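Side-chain contacts in Hth-type dhaklm operon transcriptional activator DHAS (Lactococcus lactis, PDB 2IU5), which activates transcription of the dhaKLM operon in complex with DhaQ once dihydroxyacetone is present, binding an inverted repeat at the promoter as a TetR-family homodimer: residues E95-Y100 with E159-G164; D128-K131 with H136-D139; S143-Y148 with L179-I184. The protein carries 1 engineered substitution. All blocks are in the same frame, centred on the assembly; numbering follows the deposited sequence.

Interaction 1 (E95-Y100 with E159-G164); sequences ENQIFY and ESIIRG
CG2 of Ile161, close to the C-terminal end of helix 139-163, packs against the turn of helix 97-106 that runs from the Gln97 carbonyl to Tyr100 CB. This methyl branch stands anti to its own backbone N (chi1 -75° places CG1 beside that N), and it does the touching: Ile161 CG2 lies 3.9 Å from Tyr100 CB and 3.8 Å from Gln97 O. The Tyr100 ring turns away, and its OH hydrogen-bonds to the hydroxyl of Tyr92; only the CB end is offered to the isoleucine. Gln97 reaches across instead. Its CG is anti to the backbone N (chi1 174°) and the chain stays extended (chi2 -152°), which carries the amide to the Schellman turn at Gly164. There Gln97 NE2 sits 3.3 Å from Gly164 CA, without a hydrogen bond, while Gln97 CG passes 3.8 Å from Ile161 O. Ile161 O accepts from Gly164 N at 3.2 Å and from Gln101 NE2. Phe99, which points away from segment 159-164, packs on helices 13-28 and 57-73 of the N-terminal TetR-type helix-turn-helix region. Within the two segments the contact is therefore van der Waals only, and the polar tie between the helices, Gln101 NE2 to Ile161 O, falls just beyond segment 95-100.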
loop_
_atom_site.group_PDB
_atom_site.type_symbol
_atom_site.label_atom_id
_atom_site.label_comp_id
_atom_site.label_asym_id
_atom_site.label_seq_id
_atom_site.Cartn_x
_atom_site.Cartn_y
_atom_site.Cartn_z
ATOM N N GLU A 95 -9.038 8.322 17.462
ATOM C CA GLU A 95 -8.944 9.317 18.517
ATOM C C GLU A 95 -7.911 10.355 18.123
ATOM O O GLU A 95 -8.110 11.565 18.336
ATOM C CB GLU A 95 -8.534 8.653 19.824
ATOM C CG GLU A 95 -8.328 9.645 20.931
ATOM C CD GLU A 95 -8.224 8.966 22.277
ATOM O OE1 GLU A 95 -8.629 7.784 22.363
ATOM O OE2 GLU A 95 -7.736 9.633 23.221
ATOM N N ASN A 96 -6.812 9.881 17.547
ATOM C CA ASN A 96 -5.717 10.773 17.207
ATOM C C ASN A 96 -5.670 11.070 15.718
ATOM O O ASN A 96 -4.580 11.275 15.161
ATOM C CB ASN A 96 -4.390 10.180 17.665
ATOM C CG ASN A 96 -4.282 10.123 19.158
ATOM O OD1 ASN A 96 -4.026 11.131 19.820
ATOM N ND2 ASN A 96 -4.482 8.942 19.713
ATOM N N GLN A 97 -6.837 11.091 15.079
ATOM C CA GLN A 97 -6.883 11.249 13.634
ATOM C C GLN A 97 -6.299 12.602 13.203
ATOM O O GLN A 97 -5.592 12.693 12.191
ATOM C CB GLN A 97 -8.319 11.133 13.157
ATOM C CG GLN A 97 -8.537 11.409 11.712
ATOM C CD GLN A 97 -9.933 11.922 11.562
ATOM O OE1 GLN A 97 -10.186 13.121 11.707
ATOM N NE2 GLN A 97 -10.860 11.014 11.282
ATOM N N ILE A 98 -6.578 13.661 13.954
ATOM C CA ILE A 98 -6.107 14.967 13.529
ATOM C C ILE A 98 -4.586 15.024 13.660
ATOM O O ILE A 98 -3.893 15.536 12.781
ATOM C CB ILE A 98 -6.754 16.097 14.314
ATOM C CG1 ILE A 98 -8.218 16.183 13.919
ATOM C CG2 ILE A 98 -5.991 17.412 14.109
ATOM C CD1 ILE A 98 -8.993 17.236 14.624
ATOM N N PHE A 99 -4.057 14.497 14.757
ATOM C CA PHE A 99 -2.616 14.382 14.977
ATOM C C PHE A 99 -1.986 13.696 13.777
ATOM O O PHE A 99 -1.006 14.210 13.218
ATOM C CB PHE A 99 -2.405 13.558 16.257
ATOM C CG PHE A 99 -0.972 13.274 16.643
ATOM C CD1 PHE A 99 -0.217 14.173 17.378
ATOM C CD2 PHE A 99 -0.380 12.080 16.275
ATOM C CE1 PHE A 99 1.098 13.879 17.728
ATOM C CE2 PHE A 99 0.928 11.790 16.621
ATOM C CZ PHE A 99 1.669 12.691 17.348
ATOM N N TYR A 100 -2.538 12.538 13.387
ATOM C CA TYR A 100 -1.915 11.774 12.298
ATOM C C TYR A 100 -2.104 12.417 10.936
ATOM O O TYR A 100 -1.201 12.344 10.090
ATOM C CB TYR A 100 -2.229 10.258 12.329
ATOM C CG TYR A 100 -1.412 9.646 13.431
ATOM C CD1 TYR A 100 -0.036 9.449 13.254
ATOM C CD2 TYR A 100 -1.979 9.281 14.637
ATOM C CE1 TYR A 100 0.756 8.903 14.242
ATOM C CE2 TYR A 100 -1.181 8.721 15.652
ATOM C CZ TYR A 100 0.182 8.539 15.433
ATOM O OH TYR A 100 0.983 8.001 16.405
ATOM N N GLU A 159 -5.479 6.505 4.038
ATOM C CA GLU A 159 -6.491 7.272 3.308
ATOM C C GLU A 159 -7.612 7.723 4.237
ATOM O O GLU A 159 -8.063 8.862 4.157
ATOM C CB GLU A 159 -7.057 6.466 2.142
ATOM C CG GLU A 159 -8.175 7.187 1.412
ATOM C CD GLU A 159 -8.767 6.342 0.297
ATOM O OE1 GLU A 159 -8.760 5.096 0.439
ATOM O OE2 GLU A 159 -9.234 6.925 -0.706
ATOM N N SER A 160 -8.063 6.842 5.120
ATOM C CA SER A 160 -9.155 7.182 6.034
ATOM C C SER A 160 -8.725 8.315 6.972
ATOM O O SER A 160 -9.490 9.244 7.247
ATOM C CB SER A 160 -9.476 5.958 6.867
ATOM O OG SER A 160 -10.072 4.995 6.020
ATOM N N ILE A 161 -7.499 8.241 7.457
ATOM C CA ILE A 161 -6.983 9.295 8.332
ATOM C C ILE A 161 -6.979 10.621 7.584
ATOM O O ILE A 161 -7.484 11.632 8.071
ATOM C CB ILE A 161 -5.566 8.954 8.804
ATOM C CG1 ILE A 161 -5.666 7.866 9.873
ATOM C CG2 ILE A 161 -4.896 10.180 9.417
ATOM C CD1 ILE A 161 -4.378 7.169 10.189
ATOM N N ILE A 162 -6.401 10.620 6.393
ATOM C CA ILE A 162 -6.266 11.860 5.648
ATOM C C ILE A 162 -7.635 12.461 5.310
ATOM O O ILE A 162 -7.796 13.697 5.324
ATOM C CB ILE A 162 -5.389 11.651 4.389
ATOM C CG1 ILE A 162 -3.956 11.347 4.817
ATOM C CG2 ILE A 162 -5.457 12.843 3.437
ATOM C CD1 ILE A 162 -3.018 11.033 3.666
ATOM N N ARG A 163 -8.601 11.591 5.013
ATOM C CA ARG A 163 -9.953 11.978 4.621
ATOM C C ARG A 163 -10.895 12.290 5.782
ATOM O O ARG A 163 -11.973 12.869 5.570
ATOM C CB ARG A 163 -10.576 10.948 3.668
ATOM C CG ARG A 163 -9.833 10.788 2.335
ATOM C CD ARG A 163 -10.602 9.959 1.306
ATOM N NE ARG A 163 -11.981 10.425 1.136
ATOM C CZ ARG A 163 -13.048 9.630 1.108
ATOM N NH1 ARG A 163 -12.912 8.314 1.237
ATOM N NH2 ARG A 163 -14.259 10.152 0.951
ATOM N N GLY A 164 -10.500 11.921 6.996
ATOM C CA GLY A 164 -11.368 12.084 8.162
ATOM C C GLY A 164 -12.501 11.073 8.233
ATOM O O GLY A 164 -13.580 11.389 8.735
#

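Interaction 2 (D128-K131 with H136-D139)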
loop_
_atom_site.group_PDB
_atom_site.type_symbol
_atom_site.label_atom_id
_atom_site.label_comp_id
_atom_site.label_asym_id
_atom_site.label_seq_id
_atom_site.Cartn_x
_atom_site.Cartn_y
_atom_site.Cartn_z
ATOM N N ASP A 128 0.506 -15.243 16.743
ATOM C CA ASP A 128 -0.609 -15.676 17.591
ATOM C C ASP A 128 -1.348 -16.860 16.976
ATOM O O ASP A 128 -1.769 -17.776 17.670
ATOM C CB ASP A 128 -1.617 -14.545 17.804
ATOM C CG ASP A 128 -1.137 -13.479 18.770
ATOM O OD1 ASP A 128 -0.061 -13.638 19.385
ATOM O OD2 ASP A 128 -1.826 -12.434 18.950
ATOM N N GLN A 129 -1.512 -16.847 15.657
ATOM C CA GLN A 129 -2.203 -17.948 15.007
ATOM C C GLN A 129 -1.454 -19.262 15.193
ATOM O O GLN A 129 -2.056 -20.295 15.417
ATOM C CB GLN A 129 -2.419 -17.627 13.530
ATOM C CG GLN A 129 -3.497 -16.599 13.250
ATOM C CD GLN A 129 -4.885 -16.914 13.776
ATOM O OE1 GLN A 129 -5.579 -15.996 14.235
ATOM N NE2 GLN A 129 -5.303 -18.178 13.717
ATOM N N GLU A 130 -0.133 -19.216 15.103
ATOM C CA GLU A 130 0.662 -20.431 15.214
ATOM C C GLU A 130 0.588 -21.024 16.610
ATOM O O GLU A 130 0.878 -22.205 16.802
ATOM C CB GLU A 130 2.106 -20.118 14.848
ATOM C CG GLU A 130 2.231 -19.880 13.338
ATOM C CD GLU A 130 3.647 -20.058 12.831
ATOM O OE1 GLU A 130 4.600 -19.767 13.589
ATOM O OE2 GLU A 130 3.800 -20.490 11.669
ATOM N N LYS A 131 0.200 -20.195 17.577
ATOM C CA LYS A 131 -0.042 -20.703 18.935
ATOM C C LYS A 131 -1.365 -21.469 19.005
ATOM O O LYS A 131 -1.505 -22.429 19.766
ATOM C CB LYS A 131 -0.033 -19.566 19.973
ATOM C CG LYS A 131 1.323 -18.936 20.269
ATOM C CD LYS A 131 1.215 -17.486 20.778
ATOM C CE LYS A 131 1.567 -17.371 22.253
ATOM N NZ LYS A 131 2.097 -16.026 22.636
ATOM N N HIS A 136 0.429 -24.959 7.249
ATOM C CA HIS A 136 1.454 -25.510 6.366
ATOM C C HIS A 136 2.137 -24.426 5.548
ATOM O O HIS A 136 2.878 -24.726 4.613
ATOM C CB HIS A 136 0.892 -26.580 5.446
ATOM C CG HIS A 136 -0.259 -26.119 4.616
ATOM N ND1 HIS A 136 -0.144 -25.135 3.657
ATOM C CD2 HIS A 136 -1.554 -26.510 4.603
ATOM C CE1 HIS A 136 -1.321 -24.942 3.088
ATOM N NE2 HIS A 136 -2.193 -25.762 3.645
ATOM N N TRP A 137 1.884 -23.174 5.909
ATOM C CA TRP A 137 2.524 -22.053 5.219
ATOM C C TRP A 137 4.033 -22.137 5.257
ATOM O O TRP A 137 4.617 -22.364 6.308
ATOM C CB TRP A 137 2.064 -20.674 5.710
ATOM C CG TRP A 137 1.898 -20.429 7.200
ATOM C CD1 TRP A 137 2.647 -20.937 8.235
ATOM C CD2 TRP A 137 0.904 -19.598 7.799
ATOM N NE1 TRP A 137 2.165 -20.464 9.439
ATOM C CE2 TRP A 137 1.095 -19.641 9.198
ATOM C CE3 TRP A 137 -0.140 -18.821 7.286
ATOM C CZ2 TRP A 137 0.278 -18.933 10.084
ATOM C CZ3 TRP A 137 -0.950 -18.116 8.163
ATOM C CH2 TRP A 137 -0.734 -18.176 9.555
ATOM N N SER A 138 4.669 -21.952 4.108
ATOM C CA SER A 138 6.123 -21.841 4.078
ATOM C C SER A 138 6.586 -20.480 4.592
ATOM O O SER A 138 5.792 -19.558 4.801
ATOM C CB SER A 138 6.598 -22.020 2.645
ATOM O OG SER A 138 6.251 -20.864 1.903
ATOM N N ASP A 139 7.892 -20.338 4.804
ATOM C CA ASP A 139 8.447 -19.026 5.114
ATOM C C ASP A 139 8.103 -17.981 4.054
ATOM O O ASP A 139 7.796 -16.838 4.376
ATOM C CB ASP A 139 9.965 -19.099 5.319
ATOM C CG ASP A 139 10.345 -19.521 6.732
ATOM O OD1 ASP A 139 9.455 -19.521 7.617
ATOM O OD2 ASP A 139 11.535 -19.851 6.952
#
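Trp137 and Glu130 close the connection between two successive helices of the all-helical C-terminal region of this TetR-family regulator: Glu130 lies near the end of helix 110-132, and Trp137 lies in the loop that leads into helix 139-163. The indole presents its edge to the helix. Trp137 NE1 donates to Glu130 OE2 at 2.8 Å with an N-H...O angle of 151°, a short but bent bond. The oxygen is tilted from the indole plane, which accounts for part of the bend; separately, the N-H meets OE2 on its anti side. Carboxylate and ring planes are inclined by 41°, so the two groups are neither coplanar nor stacked. Glu130 also uses its aliphatic part: its CG lies in the plane of the indole at its edge, 3.9 Å from Trp137 CZ2, and the extended chain beyond CG then brings OE2 to the N-H. Trp137 has its CG between the backbone N and the carbonyl carbon (chi1 43°), a rotamer that sends the indole back toward the helix.

Further along the same edge, CB of Gln129 approaches Trp137 CH2 at 4.4 Å. The Gln129 amide leads elsewhere: OE1 accepts from Tyr80 OH and Trp82 NE1, and NE2 bonds to Tyr135 OH. Tyr135 in turn stacks on Trp137, so the indole is held by a ring as well as at its edge. Glu130 OE2 also has a long, weak ion pair with Lys142. Besides NE1, that oxygen has an indole carbon close by, Trp137 CD1, at 3.6 Å from Glu130 OE2.

Interaction 3 (S143-Y148 with L179-I184)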
loop_
_atom_site.group_PDB
_atom_site.type_symbol
_atom_site.label_atom_id
_atom_site.label_comp_id
_atom_site.label_asym_id
_atom_site.label_seq_id
_atom_site.Cartn_x
_atom_site.Cartn_y
_atom_site.Cartn_z
ATOM N N SER A 143 5.711 -14.613 4.728
ATOM C CA SER A 143 6.190 -13.283 4.367
ATOM C C SER A 143 5.179 -12.647 3.424
ATOM O O SER A 143 4.835 -11.495 3.580
ATOM C CB SER A 143 7.558 -13.313 3.684
ATOM O OG SER A 143 7.848 -12.005 3.194
ATOM N N PHE A 144 4.714 -13.407 2.448
ATOM C CA PHE A 144 3.816 -12.810 1.464
ATOM C C PHE A 144 2.512 -12.366 2.102
ATOM O O PHE A 144 2.049 -11.245 1.869
ATOM C CB PHE A 144 3.520 -13.785 0.336
ATOM C CG PHE A 144 2.738 -13.176 -0.790
ATOM C CD1 PHE A 144 3.384 -12.492 -1.808
ATOM C CD2 PHE A 144 1.362 -13.290 -0.822
ATOM C CE1 PHE A 144 2.664 -11.926 -2.850
ATOM C CE2 PHE A 144 0.634 -12.722 -1.873
ATOM C CZ PHE A 144 1.297 -12.047 -2.875
ATOM N N ILE A 145 1.905 -13.231 2.908
ATOM C CA ILE A 145 0.623 -12.879 3.532
ATOM C C ILE A 145 0.789 -11.618 4.392
ATOM O O ILE A 145 -0.072 -10.714 4.425
ATOM C CB ILE A 145 0.038 -14.060 4.350
ATOM C CG1 ILE A 145 -1.310 -13.643 4.948
ATOM C CG2 ILE A 145 0.951 -14.409 5.482
ATOM C CD1 ILE A 145 -2.213 -14.829 5.210
ATOM N N CYS A 146 1.909 -11.535 5.104
ATOM C CA CYS A 146 2.140 -10.356 5.935
ATOM C C CYS A 146 2.315 -9.088 5.109
ATOM O O CYS A 146 1.713 -8.055 5.405
ATOM C CB CYS A 146 3.380 -10.567 6.809
ATOM S SG CYS A 146 3.100 -11.823 8.097
ATOM N N ARG A 147 3.143 -9.156 4.072
ATOM C CA ARG A 147 3.418 -7.969 3.290
ATOM C C ARG A 147 2.175 -7.527 2.513
ATOM O O ARG A 147 1.888 -6.331 2.396
ATOM C CB ARG A 147 4.592 -8.201 2.370
ATOM C CG ARG A 147 5.882 -8.229 3.180
ATOM C CD ARG A 147 7.063 -8.335 2.228
ATOM N NE ARG A 147 7.030 -9.615 1.547
ATOM C CZ ARG A 147 6.831 -9.764 0.243
ATOM N NH1 ARG A 147 6.648 -8.694 -0.519
ATOM N NH2 ARG A 147 6.817 -10.976 -0.292
ATOM N N TYR A 148 1.455 -8.513 2.004
ATOM C CA TYR A 148 0.232 -8.235 1.234
ATOM C C TYR A 148 -0.775 -7.498 2.097
ATOM O O TYR A 148 -1.257 -6.419 1.736
ATOM C CB TYR A 148 -0.365 -9.557 0.764
ATOM C CG TYR A 148 -1.557 -9.521 -0.195
ATOM C CD1 TYR A 148 -1.364 -9.617 -1.567
ATOM C CD2 TYR A 148 -2.851 -9.410 0.290
ATOM C CE1 TYR A 148 -2.443 -9.593 -2.436
ATOM C CE2 TYR A 148 -3.956 -9.384 -0.564
ATOM C CZ TYR A 148 -3.727 -9.480 -1.924
ATOM O OH TYR A 148 -4.791 -9.458 -2.803
ATOM N N LEU A 179 -8.933 -13.378 8.605
ATOM C CA LEU A 179 -9.208 -14.759 9.023
ATOM C C LEU A 179 -9.456 -15.674 7.820
ATOM O O LEU A 179 -9.058 -16.840 7.837
ATOM C CB LEU A 179 -10.413 -14.807 9.963
ATOM C CG LEU A 179 -10.164 -14.237 11.364
ATOM C CD1 LEU A 179 -11.483 -14.022 12.094
ATOM C CD2 LEU A 179 -9.279 -15.182 12.158
ATOM N N ALA A 180 -10.111 -15.167 6.774
ATOM C CA ALA A 180 -10.390 -15.997 5.608
ATOM C C ALA A 180 -9.101 -16.457 4.947
ATOM O O ALA A 180 -8.994 -17.603 4.492
ATOM C CB ALA A 180 -11.214 -15.212 4.621
ATOM N N GLN A 181 -8.138 -15.547 4.902
ATOM C CA GLN A 181 -6.869 -15.820 4.239
ATOM C C GLN A 181 -6.062 -16.783 5.085
ATOM O O GLN A 181 -5.452 -17.721 4.559
ATOM C CB GLN A 181 -6.112 -14.513 4.123
ATOM C CG GLN A 181 -6.656 -13.627 3.038
ATOM C CD GLN A 181 -5.878 -12.349 3.015
ATOM O OE1 GLN A 181 -4.748 -12.331 2.563
ATOM N NE2 GLN A 181 -6.472 -11.279 3.508
ATOM N N ILE A 182 -6.053 -16.551 6.401
ATOM C CA ILE A 182 -5.290 -17.412 7.320
ATOM C C ILE A 182 -5.790 -18.856 7.212
ATOM O O ILE A 182 -5.009 -19.813 7.269
ATOM C CB ILE A 182 -5.447 -16.913 8.771
ATOM C CG1 ILE A 182 -4.660 -15.624 8.965
ATOM C CG2 ILE A 182 -5.054 -17.984 9.815
ATOM C CD1 ILE A 182 -5.103 -14.815 10.178
ATOM N N LYS A 183 -7.102 -19.005 7.057
ATOM C CA LYS A 183 -7.749 -20.316 7.140
ATOM C C LYS A 183 -7.283 -21.272 6.048
ATOM O O LYS A 183 -7.209 -22.483 6.275
ATOM C CB LYS A 183 -9.277 -20.173 7.131
ATOM C CG LYS A 183 -10.035 -21.479 7.426
ATOM C CD LYS A 183 -10.408 -21.515 8.902
ATOM C CE LYS A 183 -11.797 -22.107 9.130
ATOM N NZ LYS A 183 -12.392 -21.635 10.424
ATOM N N ILE A 184 -6.968 -20.756 4.865
ATOM C CA ILE A 184 -6.607 -21.677 3.783
ATOM C C ILE A 184 -5.254 -22.337 4.000
ATOM O O ILE A 184 -4.893 -23.298 3.297
ATOM C CB ILE A 184 -6.646 -20.997 2.422
ATOM C CG1 ILE A 184 -5.474 -20.020 2.299
ATOM C CG2 ILE A 184 -7.987 -20.336 2.231
ATOM C CD1 ILE A 184 -5.270 -19.466 0.900
#
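Buried helix-helix packing, sparse and mostly apolar, joins helix 139-163 to the last helix, 171-183, next to the dimer interface. Ile145 makes the nearest approach: its CD1 methyl comes within 4.1 Å of Gln181 CB and within 4.4 Å of the backbone N of Ile182. CB of Ile145 points toward the facing helix, and with CG1 anti to the backbone N (chi1 -179°) the extended chain beyond it takes CD1 up to Gln181 CB. The Ile145 and Gln181 side chains run past each other in opposite directions, so the isoleucine tip meets the base of the glutamine, not its amide.

The short helical segments are antiparallel, at 170°, and their axes come no closer than 11.7 Å. In TetR-family proteins the last two helices of each subunit commonly build a four-helix dimer interface, and the neighbours here agree: Phe144, Arg147, Tyr148 and Ala180 all pack on the second subunit.

Tyr148 and Gln181 cross at about a right angle, their ring and amide planes 76° apart. Gln181 OE1 is 4.2 Å from Tyr148 CD2, an oblique approach with no hydrogen bond. Gln181 OE1 accepts from ND2 of Asn149 in the same chain, and Gln181 NE2 donates to Leu177 O, which fixes the turn of the amide. Tyr148 carries its hydroxyl across the dimer boundary, where OH is hydrogen-bonded to Asn149 OD1 of the second subunit.

How the interactions relate
Helix 139-163 serves interaction 1 near its C-terminal end and interaction 3 near its start, with contact centres about 26 Å apart. Interaction 2 ties the end of helix 110-132 to the loop leading into that same helix. Interactions 2 and 3 are both buried and touch each other, with Gln129 CG 3.9 Å from Ile182 CD1; interaction 1 is partly buried and lies across the chain's centre from interaction 2. Chemistry follows place: of the three, only interaction 2 has a hydrogen bond between its segments, whereas the other two meet through van der Waals contact. Interaction 3 alone borders the second subunit, while interaction 1 adjoins helices 13-28 and 57-73 of the N-terminal TetR-type helix-turn-helix region.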